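Local coordinates for protein exodeoxyribonuclease III (Methanosarcina mazei, PDB 5J8N) that probably cleaves DNA phosphodiester bonds as a magnesium-dependent apurinic/apyrimidinic endonuclease and 3'-5' exonuclease of the ExoIII family, at residues E2-I7 / Y102-L107; I159-P164 / V217-D222; I110-G115 / M126-A131. The protein carries 3 engineered substitutions. One frame throughout, in Å; residues are numbered along the deposited sequence. Where two conformers were deposited one is given.

Contact 1 of 3, residues E2-I7 / Y102-L107; sequences EHYNLI and YEDFVL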
loop_
_atom_site.group_PDB
_atom_site.type_symbol
_atom_site.label_atom_id
_atom_site.label_comp_id
_atom_site.label_asym_id
_atom_site.label_seq_id
_atom_site.Cartn_x
_atom_site.Cartn_y
_atom_site.Cartn_z
ATOM N N GLU A 2 -6.039 9.984 19.586
ATOM C CA GLU A 2 -6.970 10.757 18.854
ATOM C C GLU A 2 -6.483 10.839 17.406
ATOM O O GLU A 2 -7.280 10.785 16.500
ATOM C CB GLU A 2 -7.121 12.151 19.480
ATOM C CG GLU A 2 -8.519 12.423 19.769
ATOM C CD GLU A 2 -8.834 13.854 19.885
ATOM O OE1 GLU A 2 -9.116 14.386 18.786
ATOM O OE2 GLU A 2 -8.927 14.433 21.013
ATOM N N HIS A 3 -5.164 10.961 17.187
ATOM C CA HIS A 3 -4.651 11.262 15.856
ATOM C C HIS A 3 -3.767 10.190 15.300
ATOM O O HIS A 3 -2.932 9.675 16.045
ATOM C CB HIS A 3 -3.816 12.537 15.864
ATOM C CG HIS A 3 -4.591 13.758 16.222
ATOM N ND1 HIS A 3 -5.361 14.427 15.299
ATOM C CD2 HIS A 3 -4.764 14.398 17.406
ATOM C CE1 HIS A 3 -5.945 15.451 15.890
ATOM N NE2 HIS A 3 -5.611 15.450 17.171
ATOM N N TYR A 4 -3.902 9.888 14.005
ATOM C CA TYR A 4 -2.987 8.956 13.363
ATOM C C TYR A 4 -2.481 9.570 12.077
ATOM O O TYR A 4 -3.271 9.902 11.185
ATOM C CB TYR A 4 -3.681 7.632 13.014
ATOM C CG TYR A 4 -4.223 6.843 14.168
ATOM C CD1 TYR A 4 -5.434 7.168 14.744
ATOM C CD2 TYR A 4 -3.564 5.687 14.602
ATOM C CE1 TYR A 4 -5.957 6.398 15.758
ATOM C CE2 TYR A 4 -4.106 4.907 15.618
ATOM C CZ TYR A 4 -5.295 5.281 16.176
ATOM O OH TYR A 4 -5.845 4.505 17.181
ATOM N N ASN A 5 -1.166 9.720 11.939
ATOM C CA ASN A 5 -0.601 10.126 10.680
ATOM C C ASN A 5 0.092 8.881 10.085
ATOM O O ASN A 5 1.069 8.373 10.676
ATOM C CB ASN A 5 0.377 11.256 10.920
ATOM C CG ASN A 5 0.844 11.911 9.633
ATOM O OD1 ASN A 5 0.540 11.447 8.535
ATOM N ND2 ASN A 5 1.620 12.977 9.774
ATOM N N LEU A 6 -0.446 8.369 9.000
ATOM C CA LEU A 6 0.008 7.155 8.389
ATOM C C LEU A 6 0.735 7.415 7.073
ATOM O O LEU A 6 0.290 8.236 6.259
ATOM C CB LEU A 6 -1.189 6.237 8.132
ATOM C CG LEU A 6 -0.901 4.901 7.433
ATOM C CD1 LEU A 6 -1.893 3.829 7.981
ATOM C CD2 LEU A 6 -0.977 5.021 5.971
ATOM N N ILE A 7 1.853 6.706 6.852
ATOM C CA ILE A 7 2.544 6.778 5.562
ATOM C C ILE A 7 2.768 5.348 5.098
ATOM O O ILE A 7 2.942 4.428 5.908
ATOM C CB ILE A 7 3.839 7.590 5.693
ATOM C CG1 ILE A 7 4.491 7.881 4.322
ATOM C CG2 ILE A 7 4.883 6.902 6.634
ATOM C CD1 ILE A 7 5.540 9.000 4.412
ATOM N N TYR A 102 -6.129 -1.706 15.364
ATOM C CA TYR A 102 -5.952 -0.734 16.455
ATOM C C TYR A 102 -7.295 -0.461 17.111
ATOM O O TYR A 102 -8.346 -0.968 16.659
ATOM C CB TYR A 102 -5.297 0.540 15.920
ATOM C CG TYR A 102 -3.952 0.221 15.345
ATOM C CD1 TYR A 102 -2.829 0.087 16.184
ATOM C CD2 TYR A 102 -3.791 -0.012 13.981
ATOM C CE1 TYR A 102 -1.586 -0.306 15.660
ATOM C CE2 TYR A 102 -2.553 -0.381 13.445
ATOM C CZ TYR A 102 -1.457 -0.513 14.297
ATOM O OH TYR A 102 -0.241 -0.931 13.793
ATOM N N GLU A 103 -7.304 0.310 18.214
ATOM C CA GLU A 103 -8.570 0.518 18.899
ATOM C C GLU A 103 -9.576 1.180 17.971
ATOM O O GLU A 103 -10.749 0.860 18.068
ATOM C CB GLU A 103 -8.404 1.389 20.159
ATOM C CG GLU A 103 -7.531 0.792 21.250
ATOM C CD GLU A 103 -8.157 -0.409 21.929
ATOM O OE1 GLU A 103 -9.330 -0.733 21.632
ATOM O OE2 GLU A 103 -7.457 -1.047 22.748
ATOM N N ASP A 104 -9.119 2.042 17.072
ATOM C CA ASP A 104 -10.045 2.842 16.271
ATOM C C ASP A 104 -10.284 2.337 14.851
ATOM O O ASP A 104 -11.202 2.821 14.170
ATOM C CB ASP A 104 -9.537 4.283 16.190
ATOM C CG ASP A 104 -9.578 4.994 17.544
ATOM O OD1 ASP A 104 -10.700 5.171 18.048
ATOM O OD2 ASP A 104 -8.481 5.341 18.039
ATOM N N PHE A 105 -9.518 1.356 14.379
ATOM C CA PHE A 105 -9.704 0.875 13.024
ATOM C C PHE A 105 -8.849 -0.338 12.794
ATOM O O PHE A 105 -7.885 -0.577 13.543
ATOM C CB PHE A 105 -9.343 1.951 11.959
ATOM C CG PHE A 105 -7.909 2.475 12.051
ATOM C CD1 PHE A 105 -7.624 3.515 12.924
ATOM C CD2 PHE A 105 -6.893 1.914 11.304
ATOM C CE1 PHE A 105 -6.322 4.001 13.032
ATOM C CE2 PHE A 105 -5.579 2.425 11.386
ATOM C CZ PHE A 105 -5.294 3.454 12.248
ATOM N N VAL A 106 -9.184 -1.060 11.739
ATOM C CA VAL A 106 -8.402 -2.176 11.220
ATOM C C VAL A 106 -7.514 -1.685 10.072
ATOM O O VAL A 106 -8.047 -1.049 9.149
ATOM C CB VAL A 106 -9.308 -3.283 10.699
ATOM C CG1 VAL A 106 -8.516 -4.402 10.024
ATOM C CG2 VAL A 106 -10.191 -3.860 11.859
ATOM N N LEU A 107 -6.211 -1.993 10.105
ATOM C CA LEU A 107 -5.306 -1.621 9.038
ATOM C C LEU A 107 -4.865 -2.827 8.237
ATOM O O LEU A 107 -4.345 -3.801 8.809
ATOM C CB LEU A 107 -4.084 -0.951 9.614
ATOM C CG LEU A 107 -2.998 -0.560 8.621
ATOM C CD1 LEU A 107 -3.466 0.498 7.580
ATOM C CD2 LEU A 107 -1.773 0.022 9.381
#

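Contact 2 of 3, residues I159-P164 / V217-D222; sequences IDLARP and VGWRLD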
loop_
_atom_site.group_PDB
_atom_site.type_symbol
_atom_site.label_atom_id
_atom_site.label_comp_id
_atom_site.label_asym_id
_atom_site.label_seq_id
_atom_site.Cartn_x
_atom_site.Cartn_y
_atom_site.Cartn_z
ATOM N N ILE A 159 -6.704 9.862 -15.473
ATOM C CA ILE A 159 -6.011 10.938 -14.768
ATOM C C ILE A 159 -4.919 10.369 -13.846
ATOM O O ILE A 159 -4.058 11.141 -13.376
ATOM C CB ILE A 159 -7.021 11.798 -13.969
ATOM C CG1 ILE A 159 -6.474 13.148 -13.561
ATOM C CG2 ILE A 159 -7.632 11.064 -12.793
ATOM C CD1 ILE A 159 -7.520 13.983 -12.882
ATOM N N ASP A 160 -4.937 9.046 -13.583
ATOM C CA ASP A 160 -3.963 8.456 -12.668
ATOM C C ASP A 160 -2.656 8.030 -13.330
ATOM O O ASP A 160 -1.803 7.443 -12.675
ATOM C CB ASP A 160 -4.598 7.289 -11.939
ATOM C CG ASP A 160 -5.717 7.747 -11.040
ATOM O OD1 ASP A 160 -5.428 8.653 -10.214
ATOM O OD2 ASP A 160 -6.870 7.264 -11.134
ATOM N N LEU A 161 -2.435 8.351 -14.596
ATOM C CA LEU A 161 -1.101 8.181 -15.172
ATOM C C LEU A 161 -0.868 9.191 -16.270
ATOM O O LEU A 161 -1.800 9.759 -16.838
ATOM C CB LEU A 161 -0.852 6.730 -15.690
ATOM C CG LEU A 161 -1.541 6.267 -16.977
ATOM C CD1 LEU A 161 -0.970 4.875 -17.416
ATOM C CD2 LEU A 161 -3.068 6.137 -16.741
ATOM N N ALA A 162 0.411 9.451 -16.553
ATOM C CA ALA A 162 0.746 10.463 -17.531
ATOM C C ALA A 162 0.478 10.072 -18.976
ATOM O O ALA A 162 0.206 10.959 -19.782
ATOM C CB ALA A 162 2.233 10.868 -17.394
ATOM N N ARG A 163 0.592 8.788 -19.308
ATOM C CA ARG A 163 0.441 8.338 -20.682
ATOM C C ARG A 163 -0.591 7.245 -20.802
ATOM O O ARG A 163 -0.252 6.094 -21.158
ATOM C CB ARG A 163 1.787 7.846 -21.202
ATOM C CG ARG A 163 2.917 8.861 -21.004
ATOM C CD ARG A 163 2.823 10.037 -21.955
ATOM N NE ARG A 163 4.170 10.527 -22.252
ATOM C CZ ARG A 163 4.680 11.669 -21.801
ATOM N NH1 ARG A 163 3.949 12.468 -21.038
ATOM N NH2 ARG A 163 5.924 12.005 -22.118
ATOM N N PRO A 164 -1.859 7.572 -20.543
ATOM C CA PRO A 164 -2.866 6.513 -20.576
ATOM C C PRO A 164 -3.002 5.883 -21.941
ATOM O O PRO A 164 -3.162 4.668 -22.020
ATOM C CB PRO A 164 -4.172 7.234 -20.205
ATOM C CG PRO A 164 -3.917 8.676 -20.456
ATOM C CD PRO A 164 -2.436 8.879 -20.177
ATOM N N VAL A 217 6.736 11.557 -15.623
ATOM C CA VAL A 217 6.011 10.557 -16.403
ATOM C C VAL A 217 5.699 9.426 -15.457
ATOM O O VAL A 217 6.475 8.450 -15.365
ATOM C CB VAL A 217 6.836 10.076 -17.601
ATOM C CG1 VAL A 217 6.017 9.114 -18.463
ATOM C CG2 VAL A 217 7.252 11.274 -18.459
ATOM N N GLY A 218 4.585 9.532 -14.744
ATOM C CA GLY A 218 4.312 8.664 -13.630
ATOM C C GLY A 218 2.970 7.979 -13.687
ATOM O O GLY A 218 2.144 8.241 -14.606
ATOM N N TRP A 219 2.772 7.144 -12.667
ATOM C CA TRP A 219 1.502 6.426 -12.464
ATOM C C TRP A 219 1.154 6.541 -11.017
ATOM O O TRP A 219 2.061 6.439 -10.186
ATOM C CB TRP A 219 1.649 4.933 -12.815
ATOM C CG TRP A 219 2.057 4.543 -14.186
ATOM C CD1 TRP A 219 3.115 5.004 -14.928
ATOM C CD2 TRP A 219 1.463 3.485 -14.945
ATOM N NE1 TRP A 219 3.190 4.319 -16.124
ATOM C CE2 TRP A 219 2.189 3.377 -16.152
ATOM C CE3 TRP A 219 0.371 2.620 -14.711
ATOM C CZ2 TRP A 219 1.875 2.424 -17.136
ATOM C CZ3 TRP A 219 0.056 1.654 -15.711
ATOM C CH2 TRP A 219 0.817 1.576 -16.892
ATOM N N ARG A 220 -0.127 6.657 -10.670
ATOM C CA ARG A 220 -0.547 6.540 -9.267
ATOM C C ARG A 220 -0.949 5.094 -9.013
ATOM O O ARG A 220 -2.037 4.650 -9.410
ATOM C CB ARG A 220 -1.695 7.503 -8.965
ATOM C CG ARG A 220 -1.880 7.674 -7.459
ATOM C CD ARG A 220 -2.831 8.861 -7.131
ATOM N NE ARG A 220 -4.195 8.614 -7.653
ATOM C CZ ARG A 220 -5.245 8.218 -6.918
ATOM N NH1 ARG A 220 -6.438 8.015 -7.509
ATOM N NH2 ARG A 220 -5.165 8.064 -5.592
ATOM N N LEU A 221 -0.022 4.349 -8.419
ATOM C CA LEU A 221 -0.203 2.923 -8.102
ATOM C C LEU A 221 -0.463 2.677 -6.635
ATOM O O LEU A 221 -0.851 1.567 -6.268
ATOM C CB LEU A 221 1.054 2.123 -8.486
ATOM C CG LEU A 221 1.474 2.288 -9.961
ATOM C CD1 LEU A 221 2.688 1.434 -10.243
ATOM C CD2 LEU A 221 0.314 1.844 -10.888
ATOM N N ASP A 222 -0.187 3.694 -5.801
ATOM C CA ASP A 222 -0.229 3.529 -4.343
ATOM C C ASP A 222 -1.356 4.353 -3.808
ATOM O O ASP A 222 -1.532 5.521 -4.191
ATOM C CB ASP A 222 1.116 3.971 -3.735
ATOM C CG ASP A 222 2.235 3.173 -4.319
ATOM O OD1 ASP A 222 2.463 2.032 -3.844
ATOM O OD2 ASP A 222 2.846 3.643 -5.303
HETATM O O HOH W 1 -8.658 8.641 -9.566
HETATM O O HOH W 2 2.408 7.220 -17.742
#

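Contact 3 of 3, residues I110-G115 / M126-A131; sequences IYFPNG and MAFYDA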
loop_
_atom_site.group_PDB
_atom_site.type_symbol
_atom_site.label_atom_id
_atom_site.label_comp_id
_atom_site.label_asym_id
_atom_site.label_seq_id
_atom_site.Cartn_x
_atom_site.Cartn_y
_atom_site.Cartn_z
ATOM N N ILE A 110 -0.957 -3.944 2.144
ATOM C CA ILE A 110 -0.968 -4.915 1.034
ATOM C C ILE A 110 -0.053 -4.553 -0.121
ATOM O O ILE A 110 -0.058 -3.395 -0.571
ATOM C CB ILE A 110 -2.420 -5.088 0.487
ATOM C CG1 ILE A 110 -3.406 -5.344 1.655
ATOM C CG2 ILE A 110 -2.490 -6.226 -0.559
ATOM C CD1 ILE A 110 -4.858 -5.448 1.203
ATOM N N TYR A 111 0.697 -5.536 -0.583
ATOM C CA TYR A 111 1.466 -5.443 -1.818
ATOM C C TYR A 111 0.708 -6.270 -2.857
ATOM O O TYR A 111 0.875 -7.490 -2.950
ATOM C CB TYR A 111 2.912 -5.981 -1.603
ATOM C CG TYR A 111 3.769 -5.972 -2.820
ATOM C CD1 TYR A 111 3.764 -4.901 -3.693
ATOM C CD2 TYR A 111 4.571 -7.060 -3.121
ATOM C CE1 TYR A 111 4.529 -4.910 -4.872
ATOM C CE2 TYR A 111 5.402 -7.042 -4.272
ATOM C CZ TYR A 111 5.348 -5.955 -5.141
ATOM O OH TYR A 111 6.115 -5.933 -6.289
ATOM N N PHE A 112 -0.161 -5.615 -3.614
ATOM C CA PHE A 112 -0.986 -6.385 -4.577
ATOM C C PHE A 112 -0.093 -6.868 -5.723
ATOM O O PHE A 112 0.923 -6.219 -6.049
ATOM C CB PHE A 112 -2.096 -5.519 -5.135
ATOM C CG PHE A 112 -3.197 -5.202 -4.147
ATOM C CD1 PHE A 112 -3.175 -4.096 -3.328
ATOM C CD2 PHE A 112 -4.304 -6.038 -4.105
ATOM C CE1 PHE A 112 -4.238 -3.834 -2.428
ATOM C CE2 PHE A 112 -5.369 -5.788 -3.261
ATOM C CZ PHE A 112 -5.337 -4.645 -2.423
ATOM N N PRO A 113 -0.392 -8.025 -6.314
ATOM C CA PRO A 113 0.485 -8.575 -7.357
ATOM C C PRO A 113 0.614 -7.702 -8.603
ATOM O O PRO A 113 -0.315 -7.010 -9.003
ATOM C CB PRO A 113 -0.206 -9.909 -7.715
ATOM C CG PRO A 113 -1.072 -10.213 -6.451
ATOM C CD PRO A 113 -1.554 -8.862 -5.994
ATOM N N ASN A 114 1.805 -7.769 -9.180
ATOM C CA ASN A 114 1.975 -7.210 -10.478
ATOM C C ASN A 114 1.687 -8.258 -11.533
ATOM O O ASN A 114 2.121 -9.406 -11.435
ATOM C CB ASN A 114 3.368 -6.656 -10.634
ATOM C CG ASN A 114 3.516 -5.918 -11.914
ATOM O OD1 ASN A 114 3.762 -6.550 -12.951
ATOM N ND2 ASN A 114 3.310 -4.585 -11.877
ATOM N N GLY A 115 0.885 -7.871 -12.519
ATOM C CA GLY A 115 0.398 -8.777 -13.533
ATOM C C GLY A 115 1.142 -8.764 -14.866
ATOM O O GLY A 115 0.726 -9.399 -15.820
ATOM N N MET A 126 -5.772 -10.854 -10.505
ATOM C CA MET A 126 -7.229 -10.689 -10.462
ATOM C C MET A 126 -7.856 -11.591 -9.385
ATOM O O MET A 126 -8.808 -11.172 -8.701
ATOM C CB MET A 126 -7.814 -10.956 -11.824
ATOM C CG MET A 126 -7.353 -10.007 -12.930
ATOM S SD MET A 126 -7.634 -8.253 -12.587
ATOM C CE MET A 126 -9.413 -8.202 -12.545
ATOM N N ALA A 127 -7.332 -12.800 -9.216
ATOM C CA ALA A 127 -7.838 -13.690 -8.173
ATOM C C ALA A 127 -7.533 -13.105 -6.771
ATOM O O ALA A 127 -8.340 -13.189 -5.829
ATOM C CB ALA A 127 -7.217 -15.060 -8.329
ATOM N N PHE A 128 -6.356 -12.523 -6.602
ATOM C CA PHE A 128 -5.990 -11.855 -5.346
ATOM C C PHE A 128 -6.945 -10.715 -5.080
ATOM O O PHE A 128 -7.419 -10.554 -3.954
ATOM C CB PHE A 128 -4.508 -11.383 -5.403
ATOM C CG PHE A 128 -3.996 -10.889 -4.091
ATOM C CD1 PHE A 128 -4.329 -9.648 -3.650
ATOM C CD2 PHE A 128 -3.102 -11.671 -3.335
ATOM C CE1 PHE A 128 -3.862 -9.143 -2.435
ATOM C CE2 PHE A 128 -2.623 -11.182 -2.122
ATOM C CZ PHE A 128 -3.002 -9.910 -1.667
ATOM N N TYR A 129 -7.226 -9.895 -6.089
ATOM C CA TYR A 129 -8.169 -8.776 -5.939
ATOM C C TYR A 129 -9.524 -9.347 -5.441
ATOM O O TYR A 129 -10.129 -8.752 -4.532
ATOM C CB TYR A 129 -8.375 -8.101 -7.292
ATOM C CG TYR A 129 -7.366 -7.054 -7.693
ATOM C CD1 TYR A 129 -6.477 -6.449 -6.771
ATOM C CD2 TYR A 129 -7.372 -6.607 -9.000
ATOM C CE1 TYR A 129 -5.597 -5.404 -7.190
ATOM C CE2 TYR A 129 -6.519 -5.570 -9.410
ATOM C CZ TYR A 129 -5.642 -4.988 -8.501
ATOM O OH TYR A 129 -4.817 -3.975 -8.936
ATOM N N ASP A 130 -10.013 -10.437 -6.036
ATOM C CA ASP A 130 -11.323 -10.983 -5.646
ATOM C C ASP A 130 -11.305 -11.428 -4.189
ATOM O O ASP A 130 -12.241 -11.170 -3.430
ATOM C CB ASP A 130 -11.664 -12.169 -6.538
ATOM C CG ASP A 130 -12.059 -11.757 -7.944
ATOM O OD1 ASP A 130 -12.476 -10.594 -8.121
ATOM O OD2 ASP A 130 -11.993 -12.625 -8.859
ATOM N N ALA A 131 -10.231 -12.115 -3.781
ATOM C CA ALA A 131 -10.128 -12.603 -2.407
ATOM C C ALA A 131 -10.041 -11.440 -1.449
ATOM O O ALA A 131 -10.655 -11.465 -0.404
ATOM C CB ALA A 131 -8.926 -13.532 -2.234
#

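Contact 1 of 3, residues E2-I7 / Y102-L107
The phenol ring of Y4 lies across the edge of the F105 ring, an edge-to-face pair with centroids 4.7 Å apart and planes at 77°. F105 CE1 does the touching: it sits over the centre of the Y4 face, 3.5 Å from Y4 CE2. F105 CG is held between its own backbone N and carbonyl carbon (chi1 58°), which turns the ring out of the 102-105 turn and toward strand 3-10. At the far end of the phenol, Y4 OH donates to D104 OD2 at 2.9 Å, meeting the anti lone pair of that oxygen; the carboxylate stands almost upright against the ring, the planes 82° apart. Further in, L6 and L107 reach toward each other tip to tip, L6 CD1 to L107 CD1 at 3.7 Å. These residues bring together the two sheets of the DNase I-like sandwich: strand 3-10 belongs to one, strand 106-111 to the other, and F105 and L107 also touch I33 of strand 33-37. Y102 turns its hydroxyl the other way, to S75. The result is an apolar interface with one hydrogen bond at its margin: D104 satisfies the hydroxyl of buried Y4, while F105 covers one face of the same ring.

Contact 2 of 3, residues I159-P164 / V217-D222
The backbones of 159-164 and 217-222 run roughly antiparallel, end-to-end directions 153° apart, and meet in a single bridge of L161 with W219: R220 N donates to D160 O at 2.7 Å, and A162 N to G218 O at 2.9 Å. Beside it the carboxylate of D160 and the guanidinium of R220 form a salt bridge. R220 grips side-on, its NE at 2.8 Å and its NH1 at 3.0 Å both donating to D160 OD1. That oxygen lies in the guanidinium plane, yet both nitrogens approach it from the same face of the carboxylate, well above its plane, and the two flat groups are 50° apart. The bend of R220 at chi3 (64°) turns NE and NH1 back onto the aspartate. Water 1 donates to the other oxygen, D160 OD2, and accepts a weak bond from R220 NH1. L161 and W219 lie side by side, L161 CD1 standing over the centre of the six-membered ring in a CH-pi contact, 3.5 Å from the centroid. The W219 ring also meets W205 edge-to-face. The contact thus ties the loop before helix 175-186 to strand 218-227, which carries D222, a residue predicted to be important for catalysis and hydrogen-bonded through OD2 to H248 ND1. R194 and D191 extend the ion pair, D160 binding R194 and R220 binding D191; this alternation of charges probably offsets the cost of burying D160 and R220.

Contact 3 of 3, residues I110-G115 / M126-A131
F128 and Y129, neighbours on helix 119-141, receive the F112 ring in an aromatic cluster within a beta-alpha-beta unit, where the helix packs against the end of strand 106-111 and the turn that follows it. F112 crosses both partners at about a right angle. Its CD2 comes in at the edge of the Y129 ring, 3.4 Å from Y129 CE1, with the two planes at 59°. Against F128 the planes stand at 77° and the centroids are 5.5 Å apart, F112 CD2 lying 3.6 Å from F128 CE1. F128 swings its CG anti to the backbone N (chi1 -171°), which carries the ring off the helix and in among I110, F112 and P113. P113 covers one face of it: CD lies 4.0 Å from the ring centroid, displaced toward the rim, a CH-pi contact. I110 CG2 comes instead to the edge of F128, near the ring plane, and itself sits over the centre of the F112 face, so this one methyl touches both phenylalanines. Replacing F128 with an alanine would probably leave P113 CD and I110 CG2 without their aromatic partner and open a gap beside F112. The cluster continues outside the two segments, with F91 meeting F128 edge-to-face, F132 meeting F112 in the same way and W180 stacking on Y129. It adjoins the predicted active site: Y111, a predicted active-site residue between I110 and F112, starts its side chain off away from the helix, and F112 O accepts a hydrogen bond from N153 ND2, of the predicted transition-state stabiliser. The polar end of Y129 is satisfied outside the cluster, its OH hydrogen-bonded to V152 O and T154 OG1.

Along the chain contact 1 closes first, contact 3 follows and contact 2 comes last. Contacts 1 and 3 both use strand 106-111, one at its start and the other at its end, about 24 Å between centres and on opposite sides of the chain's centre. Contact 1 joins the two sheets; contact 3 sets helix 119-141 on the outer side of the second. That same sheet, through strand 218-227, carries contact 2, its centre about 28 Å from that of contact 1 and about 19 Å from that of contact 3. The segments of contacts 2 and 3 carry D222, predicted to be important for catalysis, and Y111 of the predicted active site, so both contacts probably hold in place segments lining one site near the magnesium ion.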